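Local structure of phosphotransferase system, mannose/fructose/N-acetylgalactosamine-specific component IIB (Thermoanaerobacter tengcongensis, 3LFJ) at residues A[36-39]-A[40-44]; A[65-68]-A[69-72]; A[108-111]-A[112-116]. The protein probably transfers a phosphoryl group from a phosphohistidine protein to a sugar as the cytoplasmic IIB component of a mannose/fructose/N-acetylgalactosamine-type phosphotransferase system. All coordinates share one frame; numbering follows the deposited sequence. Where two conformers were deposited one is given.

Interaction 1 of 3, residues A[36-39]-A[40-44]; sequences GQVM and TRWMK
V38 and W42 lie side by side one helical turn apart and point the same way, with V38 CG1 meeting the indole at its edge, in the ring plane, 3.7 Å from W42 CD1. That methyl stands anti to the V38 backbone N (chi1 170°), the branch that leads along the helix toward the indole. M39 approaches the same residue from another side: its SD is 5.1 Å from the centroid of the W42 five-membered ring and 54° off the normal, an oblique Met-aromatic contact. The methionine chain is bent at chi2 and again at chi3, and so crosses M43 with CE 3.9 Å from M43 SD. At the N-terminal end, Q37 holds the N-cap position, and a water bridges its side chain to T40, accepting from Q37 NE2 at 2.7 Å and lying 2.6 Å from T40 OG1. Behind these side chains, i to i+4 backbone bonds fix the spacing: R41 N to Q37 O at 3.0 Å, W42 N to V38 O at 3.1 Å and M43 N to M39 O at 2.9 Å. In the second shell, W42 NE1 donates to M166 O and its ring meets that of F26, which together probably restrain the rotation of the indole. M39, W42 and M43 all pack on F101, so this face of helix 38-43 lies against strand 98-104, while M39 and M43 also reach I51 of strand 50-54.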
loop_
_atom_site.group_PDB
_atom_site.type_symbol
_atom_site.label_atom_id
_atom_site.label_comp_id
_atom_site.label_asym_id
_atom_site.label_seq_id
_atom_site.Cartn_x
_atom_site.Cartn_y
_atom_site.Cartn_z
ATOM N N GLY A 36 -14.876 1.673 -4.685
ATOM C CA GLY A 36 -15.248 2.448 -5.857
ATOM C C GLY A 36 -14.480 2.012 -7.099
ATOM O O GLY A 36 -14.270 0.820 -7.327
ATOM N N GLN A 37 -14.055 2.983 -7.897
ATOM C CA GLN A 37 -13.308 2.691 -9.119
ATOM C C GLN A 37 -11.810 2.909 -8.939
ATOM O O GLN A 37 -11.040 2.823 -9.893
ATOM C CB GLN A 37 -13.802 3.584 -10.260
ATOM C CG GLN A 37 -15.221 3.296 -10.695
ATOM C CD GLN A 37 -15.393 1.869 -11.155
ATOM O OE1 GLN A 37 -16.191 1.115 -10.595
ATOM N NE2 GLN A 37 -14.634 1.480 -12.173
ATOM N N VAL A 38 -11.391 3.208 -7.716
ATOM C CA VAL A 38 -10.017 3.622 -7.477
ATOM C C VAL A 38 -8.984 2.611 -7.983
ATOM O O VAL A 38 -8.041 2.969 -8.691
ATOM C CB VAL A 38 -9.811 3.926 -5.976
ATOM C CG1 VAL A 38 -8.349 4.130 -5.648
ATOM C CG2 VAL A 38 -10.628 5.157 -5.588
ATOM N N MET A 39 -9.151 1.345 -7.625
ATOM C CA MET A 39 -8.166 0.358 -8.030
ATOM C C MET A 39 -8.276 0.010 -9.507
ATOM O O MET A 39 -7.313 -0.445 -10.110
ATOM C CB MET A 39 -8.243 -0.903 -7.162
ATOM C CG MET A 39 -7.596 -0.718 -5.792
ATOM S SD MET A 39 -5.887 -0.175 -5.849
ATOM C CE MET A 39 -5.150 -1.592 -6.646
ATOM N N THR A 40 -9.454 0.210 -10.092
ATOM C CA THR A 40 -9.603 -0.006 -11.522
ATOM C C THR A 40 -8.726 1.007 -12.252
ATOM O O THR A 40 -8.016 0.662 -13.203
ATOM C CB THR A 40 -11.075 0.100 -11.935
ATOM O OG1 THR A 40 -11.817 -0.933 -11.271
ATOM C CG2 THR A 40 -11.227 -0.057 -13.442
ATOM N N ARG A 41 -8.727 2.246 -11.768
ATOM C CA ARG A 41 -7.844 3.269 -12.311
ATOM C C ARG A 41 -6.364 2.917 -12.129
ATOM O O ARG A 41 -5.590 2.959 -13.077
ATOM C CB ARG A 41 -8.148 4.643 -11.701
ATOM C CG ARG A 41 -9.589 5.092 -11.883
ATOM C CD ARG A 41 -9.747 6.550 -11.474
ATOM N NE ARG A 41 -11.139 6.976 -11.552
ATOM C CZ ARG A 41 -11.717 7.422 -12.662
ATOM N NH1 ARG A 41 -11.017 7.505 -13.787
ATOM N NH2 ARG A 41 -12.992 7.784 -12.644
ATOM N N TRP A 42 -5.974 2.541 -10.912
ATOM C CA TRP A 42 -4.580 2.211 -10.648
ATOM C C TRP A 42 -4.071 1.039 -11.482
ATOM O O TRP A 42 -2.950 1.083 -11.980
ATOM C CB TRP A 42 -4.356 1.939 -9.150
ATOM C CG TRP A 42 -4.250 3.215 -8.364
ATOM C CD1 TRP A 42 -5.202 3.760 -7.543
ATOM C CD2 TRP A 42 -3.136 4.116 -8.347
ATOM N NE1 TRP A 42 -4.741 4.948 -7.020
ATOM C CE2 TRP A 42 -3.482 5.192 -7.500
ATOM C CE3 TRP A 42 -1.883 4.123 -8.976
ATOM C CZ2 TRP A 42 -2.620 6.271 -7.269
ATOM C CZ3 TRP A 42 -1.016 5.197 -8.735
ATOM C CH2 TRP A 42 -1.395 6.253 -7.884
ATOM N N MET A 43 -4.890 -0.000 -11.640
ATOM C CA MET A 43 -4.409 -1.208 -12.296
ATOM C C MET A 43 -4.212 -1.032 -13.792
ATOM O O MET A 43 -3.483 -1.802 -14.403
ATOM C CB MET A 43 -5.312 -2.399 -12.000
ATOM C CG MET A 43 -5.231 -2.869 -10.537
ATOM S SD MET A 43 -3.563 -3.061 -9.845
ATOM C CE MET A 43 -3.015 -4.557 -10.657
ATOM N N LYS A 44 -4.839 -0.014 -14.372
ATOM C CA LYS A 44 -4.611 0.248 -15.796
ATOM C C LYS A 44 -3.142 0.546 -16.106
ATOM O O LYS A 44 -2.667 0.301 -17.219
ATOM C CB LYS A 44 -5.555 1.334 -16.313
ATOM C CG LYS A 44 -6.899 0.736 -16.723
ATOM C CD LYS A 44 -7.986 1.765 -16.950
ATOM C CE LYS A 44 -9.281 1.064 -17.343
ATOM N NZ LYS A 44 -10.399 2.017 -17.582
HETATM O O HOH W 1 -14.374 -1.200 -11.850
#

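Interaction 2 of 3, residues A[65-68]-A[69-72]; sequences KNIY and TMAA
T69 turns its hydroxyl back onto the carbonyl of K65, one helical turn earlier, and its side chain can be followed outward from CB. That carbon already lies 3.3 Å from K65 O, with N66 O a little farther off at 3.7 Å. From CB, OG1 stands beside the T69 backbone N and anti to the carbonyl carbon (chi1 -65°), a rotation that brings the hydroxyl to K65 O as a donor at 2.8 Å. K65 O, one turn before T69, accepts twice from it: the T69 backbone N donates at 3.0 Å, and this N and OG1 arrive from opposite faces of the carbonyl plane, OG1 tilted 34° out of it. The setting is the C-terminal turn of helix 62-70, which precedes strand 78-81 in the parallel part of the sheet. M70 N keeps the i to i+4 pattern with a 2.9 Å bond to N66 O, but A71 N makes weak bonds to both I67 O and Y68 O. M70 has a second conformer, so the approach of its CE to N66 ND2 and I67 CD1 holds for only one of them. The K65 ammonium bonds to A59 O, and its side chain touches V80 and L58. Y68 packs on L58 as well as on L33 and I34, while A71 meets I34 and A72 meets V78.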
loop_
_atom_site.group_PDB
_atom_site.type_symbol
_atom_site.label_atom_id
_atom_site.label_comp_id
_atom_site.label_asym_id
_atom_site.label_seq_id
_atom_site.Cartn_x
_atom_site.Cartn_y
_atom_site.Cartn_z
ATOM N N LYS A 65 -13.110 -10.399 2.554
ATOM C CA LYS A 65 -12.361 -10.955 1.437
ATOM C C LYS A 65 -13.265 -11.098 0.220
ATOM O O LYS A 65 -12.858 -10.762 -0.885
ATOM C CB LYS A 65 -11.704 -12.281 1.790
ATOM C CG LYS A 65 -10.493 -12.102 2.687
ATOM C CD LYS A 65 -9.654 -13.366 2.749
ATOM C CE LYS A 65 -10.241 -14.373 3.696
ATOM N NZ LYS A 65 -9.317 -15.549 3.780
ATOM N N ASN A 66 -14.494 -11.561 0.441
ATOM C CA ASN A 66 -15.439 -11.671 -0.669
ATOM C C ASN A 66 -15.807 -10.299 -1.226
ATOM O O ASN A 66 -15.831 -10.112 -2.447
ATOM C CB ASN A 66 -16.698 -12.422 -0.252
ATOM C CG ASN A 66 -17.693 -12.541 -1.392
ATOM O OD1 ASN A 66 -17.373 -13.098 -2.451
ATOM N ND2 ASN A 66 -18.890 -12.024 -1.188
ATOM N N ILE A 67 -16.097 -9.339 -0.340
ATOM C CA ILE A 67 -16.422 -7.976 -0.794
ATOM C C ILE A 67 -15.310 -7.411 -1.689
ATOM O O ILE A 67 -15.568 -6.896 -2.780
ATOM C CB ILE A 67 -16.669 -7.018 0.397
ATOM C CG1 ILE A 67 -17.920 -7.421 1.185
ATOM C CG2 ILE A 67 -16.754 -5.553 -0.081
ATOM C CD1 ILE A 67 -19.192 -7.398 0.377
ATOM N N TYR A 68 -14.063 -7.493 -1.235
ATOM C CA TYR A 68 -12.975 -6.901 -2.001
ATOM C C TYR A 68 -12.705 -7.662 -3.302
ATOM O O TYR A 68 -12.342 -7.050 -4.316
ATOM C CB TYR A 68 -11.712 -6.794 -1.141
ATOM C CG TYR A 68 -11.808 -5.776 -0.027
ATOM C CD1 TYR A 68 -12.312 -4.503 -0.250
ATOM C CD2 TYR A 68 -11.371 -6.092 1.272
ATOM C CE1 TYR A 68 -12.395 -3.569 0.774
ATOM C CE2 TYR A 68 -11.447 -5.165 2.300
ATOM C CZ TYR A 68 -11.962 -3.912 2.056
ATOM O OH TYR A 68 -12.032 -3.005 3.089
ATOM N N THR A 69 -12.883 -8.983 -3.280
ATOM C CA THR A 69 -12.681 -9.796 -4.477
ATOM C C THR A 69 -13.723 -9.405 -5.532
ATOM O O THR A 69 -13.393 -9.242 -6.708
ATOM C CB THR A 69 -12.763 -11.299 -4.146
ATOM O OG1 THR A 69 -11.681 -11.638 -3.272
ATOM C CG2 THR A 69 -12.668 -12.152 -5.409
ATOM N N MET A 70 -14.964 -9.214 -5.101
ATOM C CA MET A 70 -16.048 -8.825 -6.010
ATOM C C MET A 70 -15.886 -7.412 -6.552
ATOM O O MET A 70 -16.379 -7.090 -7.647
ATOM C CB MET A 70 -17.403 -8.946 -5.314
ATOM C CG MET A 70 -17.759 -10.371 -4.926
ATOM S SD MET A 70 -19.486 -10.533 -4.458
ATOM C CE MET A 70 -19.576 -9.441 -3.043
ATOM N N ALA A 71 -15.206 -6.563 -5.784
ATOM C CA ALA A 71 -15.019 -5.157 -6.124
ATOM C C ALA A 71 -13.799 -4.932 -7.009
ATOM O O ALA A 71 -13.539 -3.808 -7.461
ATOM C CB ALA A 71 -14.895 -4.321 -4.846
ATOM N N ALA A 72 -13.057 -6.003 -7.249
ATOM C CA ALA A 72 -11.799 -5.916 -7.972
ATOM C C ALA A 72 -12.053 -5.502 -9.411
ATOM O O ALA A 72 -13.140 -5.756 -9.949
ATOM C CB ALA A 72 -11.086 -7.241 -7.940
#

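Interaction 3 of 3, residues A[108-111]-A[112-116]; sequences DTCK and RVMDG
K111 and D115 form the direct ionic contact, an i to i+4 salt bridge with K111 NZ 2.7 Å from D115 OD2 and using the syn lone pair of that oxygen. The lysine is extended until a bend at chi4 (-57°) turns NZ onto the carboxylate; its CG also passes 3.4 Å from D115 OD2. The other oxygen, D115 OD1, bonds to Y158 OH and takes a water. Water-mediated bonding links D108, T109 and R112: one water donates to D108 OD1 and T109 OG1 and accepts from R112 NH1 at 2.9 Å, lying in plane at the guanidinium edge. R112 NH2 forms a salt bridge with D56, and N106 bonds to T109 OG1. All this decorates helix 107-115, which follows strand 98-104 and leads to strand 122-127 of the parallel part of the sheet. Its backbone bonds run i to i+4, among them M114 N to C110 O at 2.9 Å and D115 N to K111 O at 2.8 Å. Apolar contact occupies the buried flank: C110 SG and M114 SD are 4.0 Å apart and both side chains pack on I120, while V113 joins T109 and C110 against F104, and M114 reaches L154 and Y158 of helix 145-158.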
loop_
_atom_site.group_PDB
_atom_site.type_symbol
_atom_site.label_atom_id
_atom_site.label_comp_id
_atom_site.label_asym_id
_atom_site.label_seq_id
_atom_site.Cartn_x
_atom_site.Cartn_y
_atom_site.Cartn_z
ATOM N N ASP A 108 1.447 0.758 9.521
ATOM C CA ASP A 108 2.087 -0.236 10.354
ATOM C C ASP A 108 2.297 -1.587 9.673
ATOM O O ASP A 108 3.329 -2.243 9.851
ATOM C CB ASP A 108 1.321 -0.445 11.644
ATOM C CG ASP A 108 2.077 -1.337 12.596
ATOM O OD1 ASP A 108 1.606 -2.453 12.893
ATOM O OD2 ASP A 108 3.197 -0.941 13.005
ATOM N N THR A 109 1.311 -2.030 8.895
ATOM C CA THR A 109 1.454 -3.318 8.249
ATOM C C THR A 109 2.530 -3.247 7.172
ATOM O O THR A 109 3.308 -4.180 7.001
ATOM C CB THR A 109 0.110 -3.810 7.688
ATOM O OG1 THR A 109 -0.853 -3.882 8.758
ATOM C CG2 THR A 109 0.256 -5.189 7.060
ATOM N N CYS A 110 2.594 -2.114 6.476
ATOM C CA CYS A 110 3.652 -1.904 5.504
ATOM C C CYS A 110 5.025 -1.933 6.196
ATOM O O CYS A 110 5.942 -2.610 5.733
ATOM C CB CYS A 110 3.421 -0.593 4.752
ATOM S SG CYS A 110 4.698 -0.266 3.520
ATOM N N LYS A 111 5.145 -1.240 7.326
ATOM C CA LYS A 111 6.399 -1.247 8.090
ATOM C C LYS A 111 6.795 -2.665 8.491
ATOM O O LYS A 111 7.947 -3.064 8.345
ATOM C CB LYS A 111 6.306 -0.340 9.323
ATOM C CG LYS A 111 7.492 -0.479 10.297
ATOM C CD LYS A 111 7.255 0.380 11.538
ATOM C CE LYS A 111 8.551 0.791 12.221
ATOM N NZ LYS A 111 9.407 -0.351 12.609
ATOM N N ARG A 112 5.828 -3.444 8.978
ATOM C CA ARG A 112 6.141 -4.818 9.353
ATOM C C ARG A 112 6.705 -5.645 8.195
ATOM O O ARG A 112 7.673 -6.413 8.381
ATOM C CB ARG A 112 4.921 -5.510 9.963
ATOM C CG ARG A 112 4.579 -4.982 11.339
ATOM C CD ARG A 112 3.187 -5.436 11.753
ATOM N NE ARG A 112 3.119 -6.892 11.817
ATOM C CZ ARG A 112 1.986 -7.582 11.712
ATOM N NH1 ARG A 112 0.849 -6.928 11.516
ATOM N NH2 ARG A 112 2.003 -8.914 11.793
ATOM N N VAL A 113 6.129 -5.520 6.997
ATOM C CA VAL A 113 6.652 -6.299 5.884
ATOM C C VAL A 113 7.996 -5.780 5.398
ATOM O O VAL A 113 8.849 -6.564 5.013
ATOM C CB VAL A 113 5.685 -6.458 4.694
ATOM C CG1 VAL A 113 4.440 -7.250 5.115
ATOM C CG2 VAL A 113 5.326 -5.139 4.102
ATOM N N MET A 114 8.190 -4.469 5.414
ATOM C CA MET A 114 9.498 -3.955 5.027
ATOM C C MET A 114 10.553 -4.349 6.061
ATOM O O MET A 114 11.669 -4.720 5.698
ATOM C CB MET A 114 9.445 -2.448 4.815
ATOM C CG MET A 114 8.517 -2.089 3.677
ATOM S SD MET A 114 8.714 -0.383 3.139
ATOM C CE MET A 114 10.303 -0.497 2.332
ATOM N N ASP A 115 10.206 -4.288 7.338
ATOM C CA ASP A 115 11.130 -4.760 8.382
ATOM C C ASP A 115 11.444 -6.250 8.249
ATOM O O ASP A 115 12.513 -6.713 8.680
ATOM C CB ASP A 115 10.596 -4.445 9.777
ATOM C CG ASP A 115 10.665 -2.965 10.108
ATOM O OD1 ASP A 115 11.333 -2.197 9.358
ATOM O OD2 ASP A 115 10.044 -2.561 11.118
ATOM N N GLY A 116 10.524 -6.998 7.648
ATOM C CA GLY A 116 10.723 -8.411 7.398
ATOM C C GLY A 116 11.490 -8.723 6.125
ATOM O O GLY A 116 11.685 -9.888 5.792
HETATM O O HOH W 2 -0.012 -4.125 11.593
HETATM O O HOH W 3 11.209 0.708 9.829
#

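Overall arrangement
Along the chain the three contacts come in series, on helices 38-43, 62-70 and 107-115, each a local i to i+4 arrangement. Interactions 1 and 2 are neighbours, their centres 13 Å apart and nearest atoms about 5 Å apart without touching. Interaction 3 lies 24 Å, centre to centre, from each of them, and on the opposite side of the chain's centre from interaction 1. All three helices pack against the mixed sheet: interactions 1 and 3 both meet strand 98-104, at F101 and F104 respectively, whereas interaction 2 touches strand 78-81. These helices therefore help to clothe the sheet of a single alpha/beta domain of the sorbose-subfamily IIB type.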